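Local coordinates for probable acetyltransferase (Agrobacterium tumefaciens, PDB 2GE3), which probably transfers the acetyl group of acetyl coenzyme A to a substrate amine, as a member of the GNAT acetyltransferase family, at residues Arg30-Leu35 with Ser153-Tyr158; Ile75-Arg80 with His115-His120; Phe61-Ile64 with Val69-Trp72. All blocks are in the same frame, centred on the assembly; numbering follows the deposited sequence.

Contact 1 (Arg30-Leu35 with Ser153-Tyr158); sequences RERKYL and SIDGHY. With ACO (acetyl coenzyme *a), chain E.
R32 reaches across to the hairpin loop S153-Y158 through its guanidinium and meets D155 there. NH1 of R32 lies 3.2 Å from OD1 of D155, a salt bridge. The carboxylate oxygen sits at the edge of the guanidinium, and the two planes are only 7° apart. I154 packs against the backbone of R32. Its CG2 rests 3.8 Å from the carbonyl O of R32, and its CD1 touches the same oxygen. The arginine therefore meets the loop at both its backbone and its charged end.

R32 is the first residue beyond helix 18-29 to leave helical angles, and its phi is positive. Its side chain bends at chi3 (113°), which swings the guanidinium round to the carboxylate. On the other side, a backbone bond from N of I154 to O of H157 closes the turn that carries D155. The bridge lies at the surface, so solvent probably weakens it.

Further along 30-35, Y34 and L35 line the acetyl coenzyme A pocket. C7P of acetyl coenzyme A lies 3.5 Å above one face of the Y34 ring, toward the rim, and CB of K33 covers the opposite face. CD2 of L35 is 3.5 Å from the thioester sulfur, S1P. E31 forms a salt bridge with R98, and I154 packs on T82 of the second subunit. Bringing the loop after the first helix over the pantetheine arm, beside the hairpin of the last two strands, is consistent with the acetyl-CoA site of a GNAT fold.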
loop_
_atom_site.group_PDB
_atom_site.type_symbol
_atom_site.label_atom_id
_atom_site.label_comp_id
_atom_site.label_asym_id
_atom_site.label_seq_id
_atom_site.Cartn_x
_atom_site.Cartn_y
_atom_site.Cartn_z
ATOM N N ARG A 30 9.906 9.173 -16.208
ATOM C CA ARG A 30 9.433 10.133 -17.271
ATOM C C ARG A 30 9.040 9.490 -18.599
ATOM O O ARG A 30 8.467 10.120 -19.477
ATOM C CB ARG A 30 10.421 11.300 -17.461
ATOM C CG ARG A 30 10.409 12.291 -16.262
ATOM C CD ARG A 30 11.304 13.545 -16.478
ATOM N NE ARG A 30 12.334 13.284 -17.462
ATOM C CZ ARG A 30 12.887 14.184 -18.288
ATOM N NH1 ARG A 30 12.481 15.453 -18.315
ATOM N NH2 ARG A 30 13.838 13.784 -19.135
ATOM N N GLU A 31 9.327 8.214 -18.723
ATOM C CA GLU A 31 8.872 7.410 -19.826
ATOM C C GLU A 31 7.411 7.180 -19.689
ATOM O O GLU A 31 6.771 6.858 -20.680
ATOM C CB GLU A 31 9.582 6.061 -19.824
ATOM C CG GLU A 31 11.042 6.182 -20.275
ATOM C CD GLU A 31 11.830 4.816 -20.240
ATOM O OE1 GLU A 31 11.462 3.856 -20.955
ATOM O OE2 GLU A 31 12.844 4.727 -19.516
ATOM N N ARG A 32 6.901 7.288 -18.451
ATOM C CA ARG A 32 5.484 7.149 -18.142
ATOM C C ARG A 32 4.867 5.820 -18.581
ATOM O O ARG A 32 3.696 5.780 -18.916
ATOM C CB ARG A 32 4.648 8.329 -18.688
ATOM C CG ARG A 32 5.117 9.720 -18.297
ATOM C CD ARG A 32 4.260 10.794 -19.056
ATOM N NE ARG A 32 3.389 11.600 -18.174
ATOM C CZ ARG A 32 2.083 11.666 -18.267
ATOM N NH1 ARG A 32 1.413 10.967 -19.194
ATOM N NH2 ARG A 32 1.416 12.466 -17.447
ATOM N N LYS A 33 5.616 4.726 -18.584
ATOM C CA LYS A 33 4.993 3.415 -18.930
ATOM C C LYS A 33 5.091 2.343 -17.879
ATOM O O LYS A 33 4.283 1.463 -17.829
ATOM C CB LYS A 33 5.440 2.860 -20.315
ATOM C CG LYS A 33 6.411 3.685 -21.066
ATOM C CD LYS A 33 6.324 3.407 -22.571
ATOM C CE LYS A 33 6.535 1.916 -22.914
ATOM N NZ LYS A 33 7.407 1.896 -24.149
ATOM N N TYR A 34 6.069 2.436 -17.019
ATOM C CA TYR A 34 6.354 1.348 -16.119
ATOM C C TYR A 34 6.150 1.670 -14.648
ATOM O O TYR A 34 5.603 0.880 -13.925
ATOM C CB TYR A 34 7.781 0.881 -16.353
ATOM C CG TYR A 34 8.177 0.772 -17.807
ATOM C CD1 TYR A 34 9.071 1.695 -18.367
ATOM C CD2 TYR A 34 7.674 -0.258 -18.631
ATOM C CE1 TYR A 34 9.513 1.581 -19.712
ATOM C CE2 TYR A 34 8.064 -0.367 -19.970
ATOM C CZ TYR A 34 8.994 0.556 -20.488
ATOM O OH TYR A 34 9.410 0.489 -21.793
ATOM N N LEU A 35 6.605 2.820 -14.187
ATOM C CA LEU A 35 6.597 3.129 -12.748
ATOM C C LEU A 35 5.301 3.771 -12.299
ATOM O O LEU A 35 4.594 4.361 -13.110
ATOM C CB LEU A 35 7.808 4.091 -12.451
ATOM C CG LEU A 35 9.205 3.529 -12.699
ATOM C CD1 LEU A 35 10.341 4.485 -12.298
ATOM C CD2 LEU A 35 9.361 2.168 -12.056
ATOM N N SER A 153 -4.058 4.676 -13.613
ATOM C CA SER A 153 -4.599 5.516 -14.710
ATOM C C SER A 153 -3.397 6.354 -15.132
ATOM O O SER A 153 -2.693 6.889 -14.261
ATOM C CB SER A 153 -5.691 6.429 -14.169
ATOM O OG SER A 153 -6.271 7.226 -15.157
ATOM N N ILE A 154 -3.058 6.395 -16.402
ATOM C CA ILE A 154 -1.858 7.156 -16.731
ATOM C C ILE A 154 -2.069 8.495 -17.502
ATOM O O ILE A 154 -1.402 9.532 -17.233
ATOM C CB ILE A 154 -0.720 6.303 -17.308
ATOM C CG1 ILE A 154 -0.073 5.535 -16.180
ATOM C CG2 ILE A 154 0.350 7.228 -17.956
ATOM C CD1 ILE A 154 0.966 4.456 -16.601
ATOM N N ASP A 155 -2.951 8.502 -18.474
ATOM C CA ASP A 155 -3.416 9.760 -18.968
ATOM C C ASP A 155 -4.761 9.465 -19.601
ATOM O O ASP A 155 -4.896 9.277 -20.806
ATOM C CB ASP A 155 -2.383 10.465 -19.881
ATOM C CG ASP A 155 -1.860 9.585 -20.993
ATOM O OD1 ASP A 155 -0.593 9.515 -21.163
ATOM O OD2 ASP A 155 -2.741 9.013 -21.689
ATOM N N GLY A 156 -5.733 9.318 -18.708
ATOM C CA GLY A 156 -7.120 9.051 -19.044
ATOM C C GLY A 156 -7.320 7.630 -19.475
ATOM O O GLY A 156 -8.433 7.280 -19.879
ATOM N N HIS A 157 -6.263 6.810 -19.399
ATOM C CA HIS A 157 -6.411 5.364 -19.651
ATOM C C HIS A 157 -6.222 4.503 -18.367
ATOM O O HIS A 157 -5.252 4.685 -17.682
ATOM C CB HIS A 157 -5.469 4.890 -20.761
ATOM C CG HIS A 157 -5.716 5.549 -22.080
ATOM N ND1 HIS A 157 -6.990 5.801 -22.560
ATOM C CD2 HIS A 157 -4.854 6.025 -23.019
ATOM C CE1 HIS A 157 -6.908 6.400 -23.738
ATOM N NE2 HIS A 157 -5.622 6.541 -24.041
ATOM N N TYR A 158 -7.175 3.614 -18.085
ATOM C CA TYR A 158 -7.069 2.611 -16.999
ATOM C C TYR A 158 -6.256 1.381 -17.359
ATOM O O TYR A 158 -6.517 0.745 -18.370
ATOM C CB TYR A 158 -8.458 2.132 -16.542
ATOM C CG TYR A 158 -9.298 3.216 -15.921
ATOM C CD1 TYR A 158 -10.560 3.504 -16.412
ATOM C CD2 TYR A 158 -8.811 3.989 -14.858
ATOM C CE1 TYR A 158 -11.313 4.560 -15.884
ATOM C CE2 TYR A 158 -9.595 5.021 -14.290
ATOM C CZ TYR A 158 -10.817 5.302 -14.802
ATOM O OH TYR A 158 -11.550 6.360 -14.267
HETATM N N1A ACO E . 7.728 -10.290 -23.084
HETATM C C2A ACO E . 7.963 -11.424 -22.423
HETATM N N3A ACO E . 9.167 -11.664 -21.874
HETATM C C4A ACO E . 10.182 -10.774 -22.007
HETATM C C5A ACO E . 9.990 -9.527 -22.687
HETATM C C6A ACO E . 8.665 -9.309 -23.257
HETATM N N6A ACO E . 8.467 -8.086 -23.904
HETATM N N7A ACO E . 11.204 -8.845 -22.714
HETATM C C8A ACO E . 12.104 -9.562 -22.041
HETATM N N9A ACO E . 11.496 -10.718 -21.659
HETATM C C1B ACO E . 12.138 -11.739 -20.871
HETATM C C2B ACO E . 13.580 -12.059 -21.226
HETATM O O2B ACO E . 13.513 -13.148 -22.172
HETATM C C3B ACO E . 14.029 -12.442 -19.809
HETATM O O3B ACO E . 13.447 -13.712 -19.475
HETATM P P3B ACO E . 14.108 -15.188 -19.757
HETATM O O7A ACO E . 14.183 -15.511 -21.245
HETATM O O8A ACO E . 12.998 -15.988 -19.071
HETATM O O9A ACO E . 15.516 -15.069 -19.276
HETATM C C4B ACO E . 13.323 -11.476 -18.857
HETATM O O4B ACO E . 12.114 -11.159 -19.534
HETATM C C5B ACO E . 14.134 -10.163 -18.667
HETATM O O5B ACO E . 15.217 -10.437 -17.792
HETATM P P1A ACO E . 16.370 -9.456 -17.476
HETATM O O1A ACO E . 16.916 -9.992 -16.207
HETATM O O2A ACO E . 17.068 -9.465 -18.819
HETATM O O3A ACO E . 15.528 -8.091 -17.223
HETATM P P2A ACO E . 15.978 -6.594 -17.258
HETATM O O4A ACO E . 17.435 -6.297 -17.087
HETATM O O5A ACO E . 15.325 -6.065 -18.505
HETATM O O6A ACO E . 15.210 -6.018 -15.920
HETATM C CBP ACO E . 13.168 -4.699 -15.660
HETATM C CCP ACO E . 13.769 -6.098 -15.876
HETATM C CDP ACO E . 11.615 -4.845 -15.799
HETATM C CEP ACO E . 13.549 -4.131 -14.294
HETATM C CAP ACO E . 13.737 -3.618 -16.665
HETATM O OAP ACO E . 13.433 -4.102 -17.950
HETATM C C9P ACO E . 13.224 -2.207 -16.606
HETATM O O9P ACO E . 13.784 -1.383 -15.883
HETATM N N8P ACO E . 12.167 -1.861 -17.369
HETATM C C7P ACO E . 11.597 -0.502 -17.216
HETATM C C6P ACO E . 11.125 -0.181 -15.813
HETATM C C5P ACO E . 10.281 -1.205 -15.093
HETATM O O5P ACO E . 9.441 -1.897 -15.661
HETATM N N4P ACO E . 10.456 -1.271 -13.767
HETATM C C3P ACO E . 9.971 -2.407 -13.009
HETATM C C2P ACO E . 8.462 -2.387 -12.997
HETATM S S1P ACO E . 7.881 -1.013 -12.035
HETATM C C ACO E . 6.685 -2.135 -11.715
HETATM O O ACO E . 6.965 -3.297 -11.835
HETATM C CH3 ACO E . 5.384 -1.572 -11.201
#

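Contact 2 (Ile75-Arg80 with His115-His120); sequences IRRQDR and HEFGLH
R77, L119 and F117 carry most of this contact. The long side chain of R77 runs past the end of helix 102-117 and crosses the F117 side chain at about a right angle. CE2 of F117 stands 3.7 Å above one face of the guanidinium, offset toward its rim. The phenyl group presents its edge, and the two planes are 73° apart. This is not a cation-pi stack, since the charge meets the rim of the ring and not its face. The closest pair is NH1 of R77 and CZ of F117, at 3.7 Å.

The chain of R77 is extended from CG to NE, with chi1 at -154° placing CG opposite the backbone N. CG lies against L119, and from CD outward the chain lies along the edge of F117, with NE near both. CG of R77 lies 3.8 Å from CD2 of L119. The polar end is held from elsewhere: NE of R77 donates a hydrogen bond to the carbonyl O of A84.

L119 divides its two methyls. CD2 goes to R77, while CD1 meets CG2 of I75 at 3.8 Å. The side chains of I75 and L119 lie alongside each other, pointing opposite ways. Both are buried, and both also pack on A114 of helix 102-117.

The turn between F117 and L119 allows both side chains to meet the strand. G118 has positive phi (114°), and its N bonds to O of H115 at 2.8 Å. Beyond it, H120 stacks on Y158 of the second subunit. The helix thus ends in a Schellman motif, with L119 folding back on strand 68-77, in the crossover from strand 86-93 through helix 102-117 to strand 121-127 of the GNAT fold.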
loop_
_atom_site.group_PDB
_atom_site.type_symbol
_atom_site.label_atom_id
_atom_site.label_comp_id
_atom_site.label_asym_id
_atom_site.label_seq_id
_atom_site.Cartn_x
_atom_site.Cartn_y
_atom_site.Cartn_z
ATOM N N ILE A 75 14.171 -2.400 -1.517
ATOM C CA ILE A 75 13.077 -3.002 -0.743
ATOM C C ILE A 75 12.767 -2.051 0.435
ATOM O O ILE A 75 13.653 -1.799 1.265
ATOM C CB ILE A 75 13.328 -4.518 -0.354
ATOM C CG1 ILE A 75 13.419 -5.391 -1.612
ATOM C CG2 ILE A 75 12.191 -5.094 0.573
ATOM C CD1 ILE A 75 13.779 -6.905 -1.426
ATOM N N ARG A 76 11.566 -1.457 0.444
ATOM C CA ARG A 76 11.103 -0.681 1.602
ATOM C C ARG A 76 10.295 -1.540 2.600
ATOM O O ARG A 76 9.213 -2.084 2.272
ATOM C CB ARG A 76 10.361 0.595 1.183
ATOM C CG ARG A 76 8.964 0.369 0.477
ATOM C CD ARG A 76 8.292 1.707 -0.006
ATOM N NE ARG A 76 9.401 2.484 -0.585
ATOM C CZ ARG A 76 9.772 2.389 -1.851
ATOM N NH1 ARG A 76 9.064 1.586 -2.673
ATOM N NH2 ARG A 76 10.832 3.090 -2.285
ATOM N N ARG A 77 10.861 -1.673 3.811
ATOM C CA ARG A 77 10.171 -2.220 4.997
ATOM C C ARG A 77 8.857 -1.487 5.374
ATOM O O ARG A 77 8.848 -0.270 5.476
ATOM C CB ARG A 77 11.097 -2.247 6.202
ATOM C CG ARG A 77 10.700 -3.332 7.202
ATOM C CD ARG A 77 11.665 -3.415 8.386
ATOM N NE ARG A 77 11.260 -4.425 9.344
ATOM C CZ ARG A 77 11.696 -4.469 10.613
ATOM N NH1 ARG A 77 12.537 -3.538 11.074
ATOM N NH2 ARG A 77 11.302 -5.439 11.446
ATOM N N GLN A 78 7.757 -2.266 5.526
ATOM C CA GLN A 78 6.450 -1.772 6.013
ATOM C C GLN A 78 6.637 -1.209 7.434
ATOM O O GLN A 78 7.450 -1.691 8.217
ATOM C CB GLN A 78 5.365 -2.862 6.026
ATOM C CG GLN A 78 4.771 -3.259 4.666
ATOM C CD GLN A 78 3.857 -2.182 3.996
ATOM O OE1 GLN A 78 4.084 -1.826 2.832
ATOM N NE2 GLN A 78 2.830 -1.653 4.734
ATOM N N ASP A 79 5.888 -0.157 7.742
ATOM C CA ASP A 79 6.062 0.536 9.013
ATOM C C ASP A 79 5.321 -0.110 10.133
ATOM O O ASP A 79 5.906 -0.365 11.191
ATOM C CB ASP A 79 5.669 2.010 8.918
ATOM C CG ASP A 79 6.900 2.924 8.926
ATOM O OD1 ASP A 79 7.697 2.888 7.926
ATOM O OD2 ASP A 79 7.072 3.653 9.955
ATOM N N ARG A 80 4.043 -0.403 9.913
ATOM C CA ARG A 80 3.296 -0.906 11.043
ATOM C C ARG A 80 3.826 -2.233 11.611
ATOM O O ARG A 80 4.374 -3.069 10.903
ATOM C CB ARG A 80 1.781 -0.865 10.843
ATOM C CG ARG A 80 1.277 -1.375 9.541
ATOM C CD ARG A 80 -0.232 -1.386 9.572
ATOM N NE ARG A 80 -0.781 -0.207 10.256
ATOM C CZ ARG A 80 -1.332 0.854 9.640
ATOM N NH1 ARG A 80 -1.438 0.900 8.316
ATOM N NH2 ARG A 80 -1.802 1.879 10.351
ATOM N N HIS A 115 16.463 -11.165 2.853
ATOM C CA HIS A 115 16.369 -12.352 3.614
ATOM C C HIS A 115 17.358 -12.275 4.807
ATOM O O HIS A 115 16.950 -12.503 5.904
ATOM C CB HIS A 115 16.638 -13.533 2.699
ATOM C CG HIS A 115 16.309 -14.875 3.287
ATOM N ND1 HIS A 115 16.175 -16.013 2.514
ATOM C CD2 HIS A 115 16.084 -15.272 4.559
ATOM C CE1 HIS A 115 15.887 -17.045 3.287
ATOM N NE2 HIS A 115 15.811 -16.622 4.529
ATOM N N GLU A 116 18.620 -11.924 4.566
ATOM C CA GLU A 116 19.605 -11.699 5.602
ATOM C C GLU A 116 19.106 -10.719 6.628
ATOM O O GLU A 116 19.302 -10.901 7.797
ATOM C CB GLU A 116 20.908 -11.163 5.007
ATOM C CG GLU A 116 22.197 -11.362 5.991
ATOM C CD GLU A 116 23.566 -11.097 5.279
ATOM O OE1 GLU A 116 23.586 -10.869 4.050
ATOM O OE2 GLU A 116 24.644 -11.110 5.930
ATOM N N PHE A 117 18.472 -9.645 6.189
ATOM C CA PHE A 117 17.915 -8.705 7.142
ATOM C C PHE A 117 16.806 -9.347 8.013
ATOM O O PHE A 117 16.515 -8.837 9.038
ATOM C CB PHE A 117 17.396 -7.466 6.378
ATOM C CG PHE A 117 16.676 -6.457 7.222
ATOM C CD1 PHE A 117 17.287 -5.205 7.512
ATOM C CD2 PHE A 117 15.370 -6.725 7.745
ATOM C CE1 PHE A 117 16.617 -4.230 8.292
ATOM C CE2 PHE A 117 14.692 -5.770 8.522
ATOM C CZ PHE A 117 15.334 -4.503 8.789
ATOM N N GLY A 118 16.090 -10.385 7.587
ATOM C CA GLY A 118 15.070 -10.917 8.459
ATOM C C GLY A 118 13.646 -10.770 7.984
ATOM O O GLY A 118 12.743 -11.138 8.703
ATOM N N LEU A 119 13.433 -10.265 6.760
ATOM C CA LEU A 119 12.130 -10.136 6.172
ATOM C C LEU A 119 11.636 -11.474 5.733
ATOM O O LEU A 119 12.425 -12.385 5.423
ATOM C CB LEU A 119 12.137 -9.129 5.012
ATOM C CG LEU A 119 12.514 -7.659 5.303
ATOM C CD1 LEU A 119 12.543 -6.841 3.983
ATOM C CD2 LEU A 119 11.518 -6.956 6.208
ATOM N N HIS A 120 10.334 -11.647 5.864
ATOM C CA HIS A 120 9.646 -12.901 5.498
ATOM C C HIS A 120 9.030 -12.813 4.069
ATOM O O HIS A 120 9.056 -13.791 3.246
ATOM C CB HIS A 120 8.568 -13.224 6.620
ATOM C CG HIS A 120 7.662 -14.373 6.309
ATOM N ND1 HIS A 120 8.043 -15.694 6.447
ATOM C CD2 HIS A 120 6.372 -14.394 5.895
ATOM C CE1 HIS A 120 7.029 -16.473 6.143
ATOM N NE2 HIS A 120 5.996 -15.711 5.820
#

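Contact 3 (Phe61-Ile64 with Val69-Trp72); sequences FVAI and VIGW
A beta hairpin joins strands 60-65 and 68-77 in the mixed sheet of the GNAT fold, and a classic beta bulge interrupts its pairing. I70 and G71 on one strand both face A63 on the other. N of A63 donates to O of G71 at 2.7 Å, and the bond is nearly straight at N-H (170°). The donor nevertheless stands above the carbonyl plane of G71, 49° out of it. N of I70 donates to O of A63 at 2.8 Å, with the donor almost in line with that C=O. A63 is therefore gripped through both its N and its O.

V62, I64, V69 and W72 point to one face of the sheet. CG1 of V62 lies 3.9 Å from CG1 of V69, and the two side chains cross at about a right angle. CG1 of V62 also touches CB of W72, whose indole leads away to helix 18-29 and meets F21 edge-to-face. A63 lies on the other face. With chi1 at 49°, CG1 of I70 sits between its backbone N and carbonyl carbon and comes 3.3 Å from O of A63. CD1 of I70 reaches toward CB of A63.

The two backbone hydrogen bonds satisfy N and O of A63, N of I70 and O of G71. They do the polar work, and apolar side chains, the base of W72 among them, surround them without charged groups.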
loop_
_atom_site.group_PDB
_atom_site.type_symbol
_atom_site.label_atom_id
_atom_site.label_comp_id
_atom_site.label_asym_id
_atom_site.label_seq_id
_atom_site.Cartn_x
_atom_site.Cartn_y
_atom_site.Cartn_z
ATOM N N PHE A 61 20.148 -1.443 -3.832
ATOM C CA PHE A 61 21.320 -1.746 -4.645
ATOM C C PHE A 61 21.301 -0.927 -5.912
ATOM O O PHE A 61 20.229 -0.649 -6.468
ATOM C CB PHE A 61 21.325 -3.262 -4.971
ATOM C CG PHE A 61 21.712 -4.115 -3.797
ATOM C CD1 PHE A 61 20.802 -4.385 -2.760
ATOM C CD2 PHE A 61 23.018 -4.557 -3.672
ATOM C CE1 PHE A 61 21.238 -5.103 -1.586
ATOM C CE2 PHE A 61 23.428 -5.265 -2.554
ATOM C CZ PHE A 61 22.542 -5.530 -1.513
ATOM N N VAL A 62 22.501 -0.563 -6.398
ATOM C CA VAL A 62 22.603 0.208 -7.654
ATOM C C VAL A 62 23.422 -0.564 -8.650
ATOM O O VAL A 62 24.297 -1.314 -8.244
ATOM C CB VAL A 62 23.079 1.640 -7.449
ATOM C CG1 VAL A 62 21.920 2.404 -6.863
ATOM C CG2 VAL A 62 24.438 1.682 -6.604
ATOM N N ALA A 63 23.078 -0.445 -9.932
ATOM C CA ALA A 63 23.996 -0.962 -10.928
ATOM C C ALA A 63 24.750 0.203 -11.503
ATOM O O ALA A 63 24.161 1.162 -11.981
ATOM C CB ALA A 63 23.282 -1.744 -11.989
ATOM N N ILE A 64 26.067 0.054 -11.522
ATOM C CA ILE A 64 26.980 1.106 -11.871
ATOM C C ILE A 64 27.743 0.777 -13.182
ATOM O O ILE A 64 28.377 -0.327 -13.308
ATOM C CB ILE A 64 27.982 1.375 -10.693
ATOM C CG1 ILE A 64 27.339 2.398 -9.782
ATOM C CG2 ILE A 64 29.273 2.079 -11.195
ATOM C CD1 ILE A 64 26.902 1.838 -8.742
ATOM N N VAL A 69 24.937 5.511 -12.186
ATOM C CA VAL A 69 23.846 4.592 -11.797
ATOM C C VAL A 69 22.998 4.359 -13.053
ATOM O O VAL A 69 22.418 5.297 -13.608
ATOM C CB VAL A 69 22.941 5.077 -10.559
ATOM C CG1 VAL A 69 21.643 4.175 -10.375
ATOM C CG2 VAL A 69 23.745 5.132 -9.205
ATOM N N ILE A 70 22.982 3.108 -13.535
ATOM C CA ILE A 70 22.163 2.762 -14.703
ATOM C C ILE A 70 20.956 1.861 -14.323
ATOM O O ILE A 70 20.128 1.518 -15.157
ATOM C CB ILE A 70 23.043 2.172 -15.853
ATOM C CG1 ILE A 70 23.955 1.094 -15.322
ATOM C CG2 ILE A 70 23.997 3.197 -16.453
ATOM C CD1 ILE A 70 23.654 -0.239 -15.851
ATOM N N GLY A 71 20.803 1.593 -13.026
ATOM C CA GLY A 71 19.768 0.719 -12.568
ATOM C C GLY A 71 19.793 0.642 -11.061
ATOM O O GLY A 71 20.784 0.966 -10.487
ATOM N N TRP A 72 18.667 0.215 -10.461
ATOM C CA TRP A 72 18.519 0.119 -9.009
ATOM C C TRP A 72 17.443 -0.914 -8.687
ATOM O O TRP A 72 16.623 -1.243 -9.500
ATOM C CB TRP A 72 18.135 1.452 -8.401
ATOM C CG TRP A 72 16.696 1.812 -8.660
ATOM C CD1 TRP A 72 15.623 1.582 -7.826
ATOM C CD2 TRP A 72 16.178 2.456 -9.827
ATOM N NE1 TRP A 72 14.498 2.105 -8.381
ATOM C CE2 TRP A 72 14.807 2.638 -9.614
ATOM C CE3 TRP A 72 16.776 2.948 -11.030
ATOM C CZ2 TRP A 72 13.950 3.246 -10.584
ATOM C CZ3 TRP A 72 15.910 3.593 -11.998
ATOM C CH2 TRP A 72 14.544 3.706 -11.762
#

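How the contacts relate
Contact 3 is the buried one, contact 2 is partly buried, and contact 1 lies at the surface. Contacts 2 and 3 both use strand 68-77: contact 3 pairs its early part with a neighbouring strand, and contact 2 packs its far end on a helix terminus. Contact 1 joins two loops, and its ends enclose both others along the chain. Its chemistry is one surface salt bridge plus the packing of an isoleucine on backbone, that of contact 2 mixes apolar side chains with an arginine, and that of contact 3 is backbone bonding and apolar packing. Contacts 1 and 3 meet where L35 packs on W72. Contacts 1 and 2 lie on opposite sides of the chain's centre, yet both touch the second subunit.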